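Local coordinates for gala protein type 1, 3 or 4 (Legionella pneumophila subsp. pneumophila, PDB 4XA9) that is a leucine-rich-repeat protein that probably binds small GTPases and may stimulate their GTP hydrolysis, at residues N148-D152 and E153-A157; N196-T199 and D200-L204. All coordinates share one frame; numbering follows the deposited sequence.

Interaction 1 of 2, residues N148-D152 and E153-A157; sequences NSLED and EGVIA
Just past Glu153, whose extended chain (CG anti to the backbone N, chi1 179°) leads its carboxylate away from residues 148-152, Gly154 closes the turn on Leu150. Gly154 N reaches Leu150 O at 3.1 Å, but the N-H is bent to 124°, so this is a weak bond. Gly154 CA also brings a hydrogen to the same oxygen, with 3.2 Å between CA and Leu150 O, so the carbonyl is approached by two neighbouring atoms of the glycine.

At Val155 the helical pattern straightens: its N gives a bond of 3.3 Å to Glu151 O that lies in the carbonyl plane, with an N-H...O angle of 161°. The two methyls of Val155 do different work. CG1, beside the backbone N, reaches Leu150 CD1 at 4.0 Å, the two side chains crossing at about a right angle, while CG2 lies 3.4 Å from Asp152 O. Around them, Leu145 and Cys172 touch Leu150, and Leu182 touches Val155.

Ile156 N makes the next bond, to Asp152 O at 2.8 Å, and the isoleucine packs its own flank on that acceptor: CG1 is 3.1 Å from Asp152 O and CD1 lies close by. The Asp152 carboxylate points away from this turn and reaches the start of the neighbouring helix 176-184, where OD1 is bonded to Gly178 N, and Ser175 just before it, whose OG is bonded to OD2. Ile156 reaches the same way, touching Ile177 and Glu181 of helix 176-184. This is the first turn of the convex-side helix in a leucine-rich repeat, the crossover of a beta-alpha-beta unit between strands 142-144 and 166-168.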
ATOM      1  N   ASN A 148      -4.539   9.675   1.574  1.00 17.58           N
ATOM      2  CA  ASN A 148      -4.639  11.129   1.450  1.00 21.05           C
ATOM      3  C   ASN A 148      -5.488  11.679   2.592  1.00 24.61           C
ATOM      4  O   ASN A 148      -6.599  11.204   2.820  1.00 22.55           O
ATOM      5  CB  ASN A 148      -5.257  11.547   0.110  1.00 18.24           C
ATOM      6  CG  ASN A 148      -4.362  11.236  -1.077  1.00 20.95           C
ATOM      7  OD1 ASN A 148      -3.385  11.941  -1.337  1.00 19.52           O
ATOM      8  ND2 ASN A 148      -4.708  10.189  -1.820  1.00 19.12           N
ATOM      9  N   SER A 149      -4.981  12.677   3.304  1.00 24.23           N
ATOM     10  CA  SER A 149      -5.739  13.245   4.420  1.00 24.40           C
ATOM     11  C   SER A 149      -6.899  14.096   3.908  1.00 25.18           C
ATOM     12  O   SER A 149      -6.828  15.327   3.897  1.00 25.50           O
ATOM     13  CB  SER A 149      -4.828  14.073   5.327  1.00 24.18           C
ATOM     14  OG  SER A 149      -5.537  14.542   6.466  1.00 25.33           O
ATOM     15  N   LEU A 150      -7.967  13.429   3.478  1.00 24.48           N
ATOM     16  CA  LEU A 150      -9.129  14.113   2.923  1.00 21.40           C
ATOM     17  C   LEU A 150      -9.950  14.770   4.020  1.00 24.97           C
ATOM     18  O   LEU A 150     -10.602  15.784   3.787  1.00 23.89           O
ATOM     19  CB  LEU A 150     -10.021  13.138   2.149  1.00 19.18           C
ATOM     20  CG  LEU A 150      -9.400  12.300   1.031  1.00 18.78           C
ATOM     21  CD1 LEU A 150     -10.447  11.360   0.457  1.00 19.12           C
ATOM     22  CD2 LEU A 150      -8.817  13.198  -0.054  1.00 19.87           C
ATOM     23  N   GLU A 151      -9.927  14.161   5.205  1.00 23.77           N
ATOM     24  CA  GLU A 151     -10.753  14.589   6.333  1.00 27.70           C
ATOM     25  C   GLU A 151     -12.251  14.533   6.010  1.00 24.70           C
ATOM     26  O   GLU A 151     -12.648  14.196   4.896  1.00 24.24           O
ATOM     27  CB  GLU A 151     -10.345  15.999   6.785  1.00 31.59           C
ATOM     28  CG  GLU A 151      -8.942  16.057   7.379  1.00 32.15           C
ATOM     29  CD  GLU A 151      -8.528  17.455   7.818  1.00 35.75           C
ATOM     30  OE1 GLU A 151      -8.704  18.417   7.036  1.00 36.90           O
ATOM     31  OE2 GLU A 151      -8.026  17.588   8.955  1.00 37.29           O
ATOM     32  N   ASP A 152     -13.081  14.842   7.001  1.00 24.62           N
ATOM     33  CA  ASP A 152     -14.529  14.800   6.838  1.00 26.42           C
ATOM     34  C   ASP A 152     -15.009  15.784   5.778  1.00 28.89           C
ATOM     35  O   ASP A 152     -15.824  15.436   4.924  1.00 31.75           O
ATOM     36  CB  ASP A 152     -15.221  15.094   8.173  1.00 29.17           C
ATOM     37  CG  ASP A 152     -15.037  13.975   9.177  1.00 31.56           C
ATOM     38  OD1 ASP A 152     -15.162  12.797   8.781  1.00 30.28           O
ATOM     39  OD2 ASP A 152     -14.748  14.269  10.353  1.00 33.98           O
ATOM     40  N   GLU A 153     -14.502  17.011   5.839  1.00 29.67           N
ATOM     41  CA  GLU A 153     -14.859  18.044   4.869  1.00 31.02           C
ATOM     42  C   GLU A 153     -14.624  17.550   3.439  1.00 29.21           C
ATOM     43  O   GLU A 153     -15.449  17.759   2.545  1.00 26.35           O
ATOM     44  CB  GLU A 153     -14.058  19.318   5.140  1.00 36.02           C
ATOM     45  CG  GLU A 153     -14.332  20.448   4.168  1.00 44.73           C
ATOM     46  CD  GLU A 153     -13.616  21.732   4.546  1.00 52.02           C
ATOM     47  OE1 GLU A 153     -13.473  22.002   5.760  1.00 54.83           O
ATOM     48  OE2 GLU A 153     -13.190  22.468   3.633  1.00 54.57           O
ATOM     49  N   GLY A 154     -13.501  16.867   3.241  1.00 25.95           N
ATOM     50  CA  GLY A 154     -13.180  16.280   1.956  1.00 23.79           C
ATOM     51  C   GLY A 154     -14.197  15.285   1.419  1.00 24.17           C
ATOM     52  O   GLY A 154     -14.673  15.436   0.293  1.00 24.14           O
ATOM     53  N   VAL A 155     -14.525  14.263   2.208  1.00 23.99           N
ATOM     54  CA  VAL A 155     -15.419  13.211   1.737  1.00 23.30           C
ATOM     55  C   VAL A 155     -16.878  13.672   1.739  1.00 25.67           C
ATOM     56  O   VAL A 155     -17.717  13.111   1.031  1.00 25.56           O
ATOM     57  CB  VAL A 155     -15.289  11.920   2.581  1.00 23.92           C
ATOM     58  CG1 VAL A 155     -13.891  11.329   2.434  1.00 22.52           C
ATOM     59  CG2 VAL A 155     -15.621  12.177   4.040  1.00 23.25           C
ATOM     60  N   ILE A 156     -17.179  14.694   2.532  1.00 28.43           N
ATOM     61  CA  ILE A 156     -18.504  15.299   2.491  1.00 27.49           C
ATOM     62  C   ILE A 156     -18.702  15.950   1.121  1.00 27.75           C
ATOM     63  O   ILE A 156     -19.759  15.811   0.507  1.00 29.54           O
ATOM     64  CB  ILE A 156     -18.696  16.322   3.631  1.00 28.45           C
ATOM     65  CG1 ILE A 156     -18.881  15.586   4.959  1.00 28.11           C
ATOM     66  CG2 ILE A 156     -19.899  17.213   3.364  1.00 30.51           C
ATOM     67  CD1 ILE A 156     -18.873  16.485   6.173  1.00 29.68           C
ATOM     68  N   ALA A 157     -17.672  16.632   0.626  1.00 27.99           N
ATOM     69  CA  ALA A 157     -17.734  17.210  -0.714  1.00 25.93           C
ATOM     70  C   ALA A 157     -17.885  16.108  -1.757  1.00 24.56           C
ATOM     71  O   ALA A 157     -18.745  16.188  -2.633  1.00 26.95           O
ATOM     72  CB  ALA A 157     -16.498  18.052  -0.999  1.00 26.46           C
TER

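Interaction 2 of 2, residues N196-T199 and D200-L204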
ATOM      1  N   ASN A 196      -9.768   4.279   9.158  1.00 19.01           N
ATOM      2  CA  ASN A 196     -10.173   5.626   9.445  1.00 20.21           C
ATOM      3  C   ASN A 196     -10.590   5.688  10.938  1.00 25.45           C
ATOM      4  O   ASN A 196     -10.131   4.945  11.695  1.00 24.33           O
ATOM      5  CB  ASN A 196     -11.275   6.083   8.514  1.00 19.16           C
ATOM      6  CG  ASN A 196     -10.760   6.506   7.147  1.00 20.04           C
ATOM      7  OD1 ASN A 196      -9.832   7.247   7.041  1.00 18.38           O
ATOM      8  ND2 ASN A 196     -11.368   5.987   6.124  1.00 18.21           N
ATOM      9  N   ALA A 197     -11.461   6.599  11.315  1.00 25.46           N
ATOM     10  CA  ALA A 197     -11.920   6.687  12.702  1.00 25.85           C
ATOM     11  C   ALA A 197     -13.426   6.515  12.789  1.00 25.71           C
ATOM     12  O   ALA A 197     -14.099   7.239  13.516  1.00 27.93           O
ATOM     13  CB  ALA A 197     -11.512   8.014  13.324  1.00 26.50           C
ATOM     14  N   ILE A 198     -13.954   5.559  12.040  1.00 20.59           N
ATOM     15  CA  ILE A 198     -15.396   5.368  11.960  1.00 18.62           C
ATOM     16  C   ILE A 198     -15.892   4.458  13.082  1.00 23.30           C
ATOM     17  O   ILE A 198     -15.260   3.448  13.395  1.00 24.56           O
ATOM     18  CB  ILE A 198     -15.776   4.810  10.578  1.00 20.37           C
ATOM     19  CG1 ILE A 198     -15.316   5.793   9.494  1.00 22.05           C
ATOM     20  CG2 ILE A 198     -17.264   4.544  10.472  1.00 22.41           C
ATOM     21  CD1 ILE A 198     -15.582   5.327   8.100  1.00 24.24           C
ATOM     22  N   THR A 199     -17.013   4.820  13.701  1.00 25.21           N
ATOM     23  CA  THR A 199     -17.524   4.037  14.830  1.00 25.69           C
ATOM     24  C   THR A 199     -18.902   3.461  14.541  1.00 25.05           C
ATOM     25  O   THR A 199     -19.394   3.539  13.415  1.00 23.79           O
ATOM     26  CB  THR A 199     -17.614   4.875  16.125  1.00 25.66           C
ATOM     27  OG1 THR A 199     -18.696   5.812  16.020  1.00 23.53           O
ATOM     28  CG2 THR A 199     -16.311   5.621  16.374  1.00 27.64           C
ATOM     29  N   ASP A 200     -19.519   2.887  15.573  1.00 26.57           N
ATOM     30  CA  ASP A 200     -20.877   2.361  15.476  1.00 24.47           C
ATOM     31  C   ASP A 200     -21.895   3.431  15.094  1.00 22.05           C
ATOM     32  O   ASP A 200     -22.961   3.117  14.577  1.00 22.92           O
ATOM     33  CB  ASP A 200     -21.306   1.714  16.802  1.00 25.50           C
ATOM     34  CG  ASP A 200     -20.597   0.406  17.070  1.00 26.82           C
ATOM     35  OD1 ASP A 200     -20.032  -0.181  16.120  1.00 26.04           O
ATOM     36  OD2 ASP A 200     -20.613  -0.046  18.231  1.00 28.70           O
ATOM     37  N   LYS A 201     -21.569   4.691  15.365  1.00 24.50           N
ATOM     38  CA  LYS A 201     -22.450   5.808  15.034  1.00 29.51           C
ATOM     39  C   LYS A 201     -22.808   5.888  13.543  1.00 29.22           C
ATOM     40  O   LYS A 201     -23.885   6.364  13.186  1.00 28.45           O
ATOM     41  CB  LYS A 201     -21.813   7.131  15.464  1.00 36.59           C
ATOM     42  CG  LYS A 201     -22.556   7.857  16.568  1.00 44.15           C
ATOM     43  CD  LYS A 201     -22.425   9.367  16.419  1.00 49.86           C
ATOM     44  CE  LYS A 201     -23.039   9.844  15.109  1.00 53.55           C
ATOM     45  NZ  LYS A 201     -22.951  11.322  14.931  1.00 57.24           N
ATOM     46  N   SER A 202     -21.909   5.440  12.673  1.00 24.81           N
ATOM     47  CA  SER A 202     -22.178   5.519  11.239  1.00 22.07           C
ATOM     48  C   SER A 202     -23.046   4.382  10.729  1.00 21.18           C
ATOM     49  O   SER A 202     -23.625   4.480   9.645  1.00 19.66           O
ATOM     50  CB  SER A 202     -20.874   5.527  10.440  1.00 22.01           C
ATOM     51  OG  SER A 202     -20.082   6.656  10.751  1.00 30.12           O
ATOM     52  N   THR A 203     -23.134   3.298  11.494  1.00 22.17           N
ATOM     53  CA  THR A 203     -23.595   2.044  10.909  1.00 20.92           C
ATOM     54  C   THR A 203     -25.084   2.035  10.590  1.00 22.91           C
ATOM     55  O   THR A 203     -25.495   1.390   9.620  1.00 25.62           O
ATOM     56  CB  THR A 203     -23.254   0.849  11.805  1.00 21.06           C
ATOM     57  OG1 THR A 203     -23.915   0.985  13.065  1.00 23.37           O
ATOM     58  CG2 THR A 203     -21.737   0.770  12.020  1.00 17.11           C
ATOM     59  N   LEU A 204     -25.888   2.749  11.378  1.00 22.71           N
ATOM     60  CA  LEU A 204     -27.315   2.842  11.084  1.00 22.36           C
ATOM     61  C   LEU A 204     -27.515   3.458   9.698  1.00 20.94           C
ATOM     62  O   LEU A 204     -28.320   2.978   8.901  1.00 22.47           O
ATOM     63  CB  LEU A 204     -28.057   3.659  12.150  1.00 21.37           C
ATOM     64  CG  LEU A 204     -29.517   3.966  11.819  1.00 25.05           C
ATOM     65  CD1 LEU A 204     -30.297   2.676  11.651  1.00 27.52           C
ATOM     66  CD2 LEU A 204     -30.156   4.853  12.886  1.00 25.02           C
TER
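Thr199 leads into the turn that holds Lys201, and its side chain can be followed outward from the backbone. CB comes 4.0 Å from Lys201 N. From there OG1 stands between the backbone N and the carbonyl carbon (chi1 72°), which swings it over the start of the turn, where it accepts a bond from Lys201 N at 3.2 Å with an N-H...O angle of 156°. Lys201 CB also comes up to this hydroxyl, at 3.4 Å. The oxygen has a second partner, Asp176 OD2 on the neighbouring helix.

The Thr199 carbonyl works on the same turn: its O accepts from Ser202 N at 3.2 Å, the donor standing well above the carbonyl plane. Ser202 in turn meets Ile198, whose CG2 lies 3.5 Å from Ser202 OG; that hydroxyl is bonded to Asp176 OD1. One step on, Asp200 O receives both Thr203 N and Thr203 OG1, the latter at 2.8 Å.

The chemistry is that of a polar lead-in to helix 203-207: a threonine hydroxyl and two carbonyls take up N-H groups of the opening turn. Asp176, with one carboxylate oxygen on Thr199 and the other on Ser202, ties that turn to helix 176-184, and its negative charge would probably favour both hydroxyls as donors.

In the fold
Interaction 1 comes first along the chain and interaction 2 follows it, their centres 15 Å apart and their nearest atoms about 7 Å apart without touching. Both are entries to helices that follow strands of the one parallel array: strand 142-144 leads to helix 151-159, and strand 190-192 to helix 203-207. Helix 176-184 lies between them: Asp152, Val155 and Ile156 pack on it from one flank, while Ile198, Lys201 and Ser202 touch it from the other. Asn148 bonds backbone atoms of Asn125, Ile127 and Ala122, and Asn196 those of Cys172, Val174 and Ala169, each in the preceding loop of the solenoid. The two turns open helices at equivalent places but are bonded differently.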